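Local coordinates for protein dihydroorotase (Campylobacter jejuni subsp. jejuni, PDB 3PNU) that probably catalyses the reversible cyclisation of carbamoyl aspartate to dihydroorotate in pyrimidine biosynthesis, using two zinc ions per subunit, at residues F133-E143 / F169-F180. Numbering follows the deposited sequence.
Sequences FDIEYLKPTLE and FAKIYEKLAKHF
Leu142 lies across one face of the Phe180 ring: its CB stands over the face, close to the ring normal and 3.8 Å from the centroid, a CH-pi contact, while Leu142 CD1 reaches Phe180 CE2 at 3.5 Å. Glu143 CG meets the edge of that ring near its plane, as does the backbone CA of Lys139, so Phe180, the first residue to leave helical geometry after 170-179, is wedged against the other helix on both face and rim. Ile135 covers His179 in a similar way, with CG1 3.9 Å from the imidazole centroid and almost exactly on its normal. The rotation of that imidazole is fixed from within its own helix, because His179 ND1 donates in its ring plane to Lys175 O (3.0 Å), an oxygen that also accepts from His179 N on the opposite face of its carbonyl plane. These helices, 135-147 and 170-179, belong to the outer layer of the TIM barrel, with strand 152-154 between them in the chain; the axes of the segments 135-143 and 170-179 cross at -54° and come no nearer than 12.0 Å. Leu142 and Phe169 both extend to that strand, Leu142 on Leu152 and Phe169 on Val154, and Phe169 comes within about 7 Å, side chain to side chain, of the zinc ligand His155. Ahead of the first helix, Phe133 receives the edge of Phe169 on its face, an offset edge-to-face pair with planes at 85°, and Ile172 CG2 lies over a face of Phe133, 3.7 Å from Phe133 CD1. The extended chain of Lys175, starting with CG between the backbone N and carbonyl carbon (chi1 82°), delivers Lys175 NZ to Phe133 O at 2.6 Å, from above the carbonyl plane.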
loop_
_atom_site.group_PDB
_atom_site.type_symbol
_atom_site.label_atom_id
_atom_site.label_comp_id
_atom_site.label_asym_id
_atom_site.label_seq_id
_atom_site.Cartn_x
_atom_site.Cartn_y
_atom_site.Cartn_z
ATOM N N PHE A 133 -10.258 -25.164 5.871
ATOM C CA PHE A 133 -10.750 -25.044 7.228
ATOM C C PHE A 133 -11.984 -25.916 7.419
ATOM O O PHE A 133 -12.874 -25.603 8.187
ATOM C CB PHE A 133 -10.995 -23.572 7.601
ATOM C CG PHE A 133 -9.726 -22.758 7.667
ATOM C CD1 PHE A 133 -8.993 -22.688 8.841
ATOM C CD2 PHE A 133 -9.254 -22.096 6.552
ATOM C CE1 PHE A 133 -7.819 -21.955 8.906
ATOM C CE2 PHE A 133 -8.078 -21.358 6.612
ATOM C CZ PHE A 133 -7.360 -21.289 7.793
ATOM N N ASP A 134 -12.009 -27.024 6.691
ATOM C CA ASP A 134 -13.060 -28.011 6.789
ATOM C C ASP A 134 -13.020 -28.547 8.217
ATOM O O ASP A 134 -11.954 -28.927 8.704
ATOM C CB ASP A 134 -12.784 -29.138 5.786
ATOM C CG ASP A 134 -13.759 -30.296 5.920
ATOM O OD1 ASP A 134 -13.295 -31.429 6.199
ATOM O OD2 ASP A 134 -14.978 -30.062 5.789
ATOM N N ILE A 135 -14.163 -28.571 8.893
ATOM C CA ILE A 135 -14.202 -29.021 10.287
ATOM C C ILE A 135 -13.723 -30.456 10.550
ATOM O O ILE A 135 -12.972 -30.663 11.506
ATOM C CB ILE A 135 -15.580 -28.811 10.922
ATOM C CG1 ILE A 135 -15.834 -27.312 11.107
ATOM C CG2 ILE A 135 -15.653 -29.495 12.275
ATOM C CD1 ILE A 135 -14.772 -26.616 11.953
ATOM N N GLU A 136 -14.120 -31.433 9.730
ATOM C CA GLU A 136 -13.674 -32.813 9.967
ATOM C C GLU A 136 -12.190 -33.006 9.688
ATOM O O GLU A 136 -11.503 -33.730 10.394
ATOM C CB GLU A 136 -14.536 -33.830 9.211
ATOM C CG GLU A 136 -15.967 -33.887 9.777
ATOM C CD GLU A 136 -16.028 -34.299 11.270
ATOM O OE1 GLU A 136 -15.327 -35.261 11.667
ATOM O OE2 GLU A 136 -16.800 -33.669 12.042
ATOM N N TYR A 137 -11.702 -32.346 8.658
ATOM C CA TYR A 137 -10.295 -32.410 8.317
ATOM C C TYR A 137 -9.405 -31.966 9.513
ATOM O O TYR A 137 -8.387 -32.578 9.800
ATOM C CB TYR A 137 -10.082 -31.525 7.103
ATOM C CG TYR A 137 -8.672 -31.378 6.633
ATOM C CD1 TYR A 137 -8.057 -32.388 5.892
ATOM C CD2 TYR A 137 -7.961 -30.203 6.877
ATOM C CE1 TYR A 137 -6.753 -32.247 5.433
ATOM C CE2 TYR A 137 -6.659 -30.047 6.422
ATOM C CZ TYR A 137 -6.060 -31.072 5.699
ATOM O OH TYR A 137 -4.768 -30.923 5.243
ATOM N N LEU A 138 -9.815 -30.914 10.217
ATOM C CA LEU A 138 -9.057 -30.410 11.355
ATOM C C LEU A 138 -9.490 -30.997 12.704
ATOM O O LEU A 138 -8.774 -30.870 13.682
ATOM C CB LEU A 138 -9.215 -28.887 11.439
ATOM C CG LEU A 138 -8.710 -28.064 10.260
ATOM C CD1 LEU A 138 -9.219 -26.635 10.364
ATOM C CD2 LEU A 138 -7.182 -28.112 10.164
ATOM N N LYS A 139 -10.637 -31.651 12.766
ATOM C CA LYS A 139 -11.142 -32.109 14.063
ATOM C C LYS A 139 -10.218 -32.940 14.962
ATOM O O LYS A 139 -10.006 -32.588 16.125
ATOM C CB LYS A 139 -12.511 -32.800 13.920
ATOM C CG LYS A 139 -13.076 -33.303 15.251
ATOM C CD LYS A 139 -14.575 -33.602 15.201
ATOM C CE LYS A 139 -15.407 -32.318 15.164
ATOM N NZ LYS A 139 -16.880 -32.584 15.133
ATOM N N PRO A 140 -9.657 -34.037 14.444
ATOM C CA PRO A 140 -8.812 -34.840 15.348
ATOM C C PRO A 140 -7.714 -34.030 16.042
ATOM O O PRO A 140 -7.538 -34.130 17.255
ATOM C CB PRO A 140 -8.209 -35.901 14.414
ATOM C CG PRO A 140 -9.182 -35.992 13.272
ATOM C CD PRO A 140 -9.687 -34.588 13.080
ATOM N N THR A 141 -6.993 -33.236 15.262
ATOM C CA THR A 141 -5.910 -32.418 15.778
ATOM C C THR A 141 -6.360 -31.353 16.776
ATOM O O THR A 141 -5.787 -31.241 17.862
ATOM C CB THR A 141 -5.218 -31.718 14.644
ATOM O OG1 THR A 141 -4.862 -32.687 13.654
ATOM C CG2 THR A 141 -3.969 -30.954 15.145
ATOM N N LEU A 142 -7.386 -30.576 16.431
ATOM C CA LEU A 142 -7.840 -29.510 17.331
ATOM C C LEU A 142 -8.452 -30.039 18.628
ATOM O O LEU A 142 -8.397 -29.360 19.675
ATOM C CB LEU A 142 -8.799 -28.548 16.617
ATOM C CG LEU A 142 -8.205 -27.810 15.406
ATOM C CD1 LEU A 142 -9.222 -26.836 14.850
ATOM C CD2 LEU A 142 -6.939 -27.094 15.761
ATOM N N GLU A 143 -9.035 -31.238 18.571
ATOM C CA GLU A 143 -9.604 -31.852 19.769
ATOM C C GLU A 143 -8.512 -32.339 20.702
ATOM O O GLU A 143 -8.628 -32.195 21.904
ATOM C CB GLU A 143 -10.577 -32.977 19.430
ATOM C CG GLU A 143 -11.915 -32.455 18.928
ATOM C CD GLU A 143 -12.960 -33.556 18.730
ATOM O OE1 GLU A 143 -12.582 -34.761 18.665
ATOM O OE2 GLU A 143 -14.164 -33.209 18.634
ATOM N N PHE A 169 -11.530 -12.963 7.646
ATOM C CA PHE A 169 -11.100 -14.167 8.359
ATOM C C PHE A 169 -11.913 -14.351 9.664
ATOM O O PHE A 169 -11.879 -15.393 10.288
ATOM C CB PHE A 169 -9.615 -14.098 8.670
ATOM C CG PHE A 169 -9.019 -15.431 8.993
ATOM C CD1 PHE A 169 -8.492 -16.219 7.984
ATOM C CD2 PHE A 169 -9.018 -15.912 10.281
ATOM C CE1 PHE A 169 -7.962 -17.456 8.269
ATOM C CE2 PHE A 169 -8.494 -17.151 10.575
ATOM C CZ PHE A 169 -7.965 -17.928 9.576
ATOM N N ALA A 170 -12.653 -13.321 10.055
ATOM C CA ALA A 170 -13.447 -13.361 11.273
ATOM C C ALA A 170 -14.402 -14.558 11.341
ATOM O O ALA A 170 -14.528 -15.199 12.388
ATOM C CB ALA A 170 -14.231 -12.051 11.419
ATOM N N LYS A 171 -15.064 -14.867 10.234
ATOM C CA LYS A 171 -16.040 -15.971 10.210
ATOM C C LYS A 171 -15.334 -17.275 10.483
ATOM O O LYS A 171 -15.927 -18.159 11.069
ATOM C CB LYS A 171 -16.801 -16.045 8.863
ATOM C CG LYS A 171 -15.918 -16.459 7.671
ATOM C CD LYS A 171 -16.468 -15.911 6.333
ATOM C CE LYS A 171 -15.392 -15.914 5.266
ATOM N NZ LYS A 171 -15.586 -14.817 4.311
ATOM N N ILE A 172 -14.076 -17.397 10.062
ATOM C CA ILE A 172 -13.313 -18.606 10.337
ATOM C C ILE A 172 -12.999 -18.739 11.845
ATOM O O ILE A 172 -13.291 -19.763 12.454
ATOM C CB ILE A 172 -12.039 -18.657 9.512
ATOM C CG1 ILE A 172 -12.413 -18.741 8.029
ATOM C CG2 ILE A 172 -11.185 -19.859 9.921
ATOM C CD1 ILE A 172 -11.260 -18.634 7.108
ATOM N N TYR A 173 -12.408 -17.717 12.452
ATOM C CA TYR A 173 -12.167 -17.754 13.885
ATOM C C TYR A 173 -13.447 -18.062 14.659
ATOM O O TYR A 173 -13.416 -18.694 15.702
ATOM C CB TYR A 173 -11.699 -16.399 14.419
ATOM C CG TYR A 173 -10.273 -16.091 14.233
ATOM C CD1 TYR A 173 -9.283 -17.009 14.633
ATOM C CD2 TYR A 173 -9.863 -14.854 13.744
ATOM C CE1 TYR A 173 -7.955 -16.720 14.493
ATOM C CE2 TYR A 173 -8.500 -14.551 13.624
ATOM C CZ TYR A 173 -7.563 -15.483 13.990
ATOM O OH TYR A 173 -6.225 -15.196 13.868
ATOM N N GLU A 174 -14.562 -17.562 14.158
ATOM C CA GLU A 174 -15.824 -17.742 14.827
ATOM C C GLU A 174 -16.258 -19.211 14.775
ATOM O O GLU A 174 -16.680 -19.762 15.793
ATOM C CB GLU A 174 -16.878 -16.806 14.221
ATOM C CG GLU A 174 -18.137 -16.692 15.056
ATOM C CD GLU A 174 -19.019 -15.506 14.683
ATOM O OE1 GLU A 174 -18.836 -14.940 13.579
ATOM O OE2 GLU A 174 -19.893 -15.148 15.508
ATOM N N LYS A 175 -16.119 -19.865 13.624
ATOM C CA LYS A 175 -16.545 -21.249 13.540
ATOM C C LYS A 175 -15.607 -22.162 14.339
ATOM O O LYS A 175 -16.055 -23.113 14.982
ATOM C CB LYS A 175 -16.729 -21.734 12.102
ATOM C CG LYS A 175 -15.492 -22.162 11.368
ATOM C CD LYS A 175 -15.883 -22.856 10.047
ATOM C CE LYS A 175 -14.651 -23.373 9.330
ATOM N NZ LYS A 175 -14.960 -24.024 8.031
ATOM N N LEU A 176 -14.312 -21.877 14.314
ATOM C CA LEU A 176 -13.387 -22.655 15.093
ATOM C C LEU A 176 -13.705 -22.513 16.574
ATOM O O LEU A 176 -13.577 -23.464 17.327
ATOM C CB LEU A 176 -11.960 -22.222 14.836
ATOM C CG LEU A 176 -11.436 -22.504 13.439
ATOM C CD1 LEU A 176 -10.008 -22.038 13.310
ATOM C CD2 LEU A 176 -11.535 -23.990 13.123
ATOM N N ALA A 177 -14.123 -21.320 16.996
ATOM C CA ALA A 177 -14.437 -21.100 18.415
ATOM C C ALA A 177 -15.674 -21.871 18.843
ATOM O O ALA A 177 -15.711 -22.438 19.941
ATOM C CB ALA A 177 -14.634 -19.655 18.691
ATOM N N LYS A 178 -16.691 -21.873 17.989
ATOM C CA LYS A 178 -17.944 -22.558 18.291
ATOM C C LYS A 178 -17.778 -24.080 18.265
ATOM O O LYS A 178 -18.319 -24.773 19.112
ATOM C CB LYS A 178 -19.040 -22.112 17.325
ATOM C CG LYS A 178 -19.378 -20.644 17.474
ATOM C CD LYS A 178 -20.637 -20.218 16.714
ATOM C CE LYS A 178 -20.481 -20.265 15.223
ATOM N NZ LYS A 178 -21.751 -19.802 14.570
ATOM N N HIS A 179 -17.021 -24.579 17.293
ATOM C CA HIS A 179 -16.790 -25.997 17.148
ATOM C C HIS A 179 -15.761 -26.533 18.126
ATOM O O HIS A 179 -15.763 -27.715 18.403
ATOM C CB HIS A 179 -16.340 -26.338 15.732
ATOM C CG HIS A 179 -17.452 -26.421 14.731
ATOM N ND1 HIS A 179 -17.871 -25.345 13.977
ATOM C CD2 HIS A 179 -18.219 -27.468 14.342
ATOM C CE1 HIS A 179 -18.852 -25.719 13.173
ATOM N NE2 HIS A 179 -19.081 -27.003 13.375
ATOM N N PHE A 180 -14.879 -25.690 18.649
ATOM C CA PHE A 180 -13.844 -26.158 19.576
ATOM C C PHE A 180 -13.804 -25.218 20.768
ATOM O O PHE A 180 -12.827 -24.522 20.974
ATOM C CB PHE A 180 -12.503 -26.226 18.859
ATOM C CG PHE A 180 -12.511 -27.135 17.649
ATOM C CD1 PHE A 180 -12.375 -28.509 17.791
ATOM C CD2 PHE A 180 -12.661 -26.622 16.378
ATOM C CE1 PHE A 180 -12.392 -29.339 16.685
ATOM C CE2 PHE A 180 -12.669 -27.442 15.284
ATOM C CZ PHE A 180 -12.537 -28.803 15.433
HETATM O O HOH W 1 -17.212 -29.771 16.892
#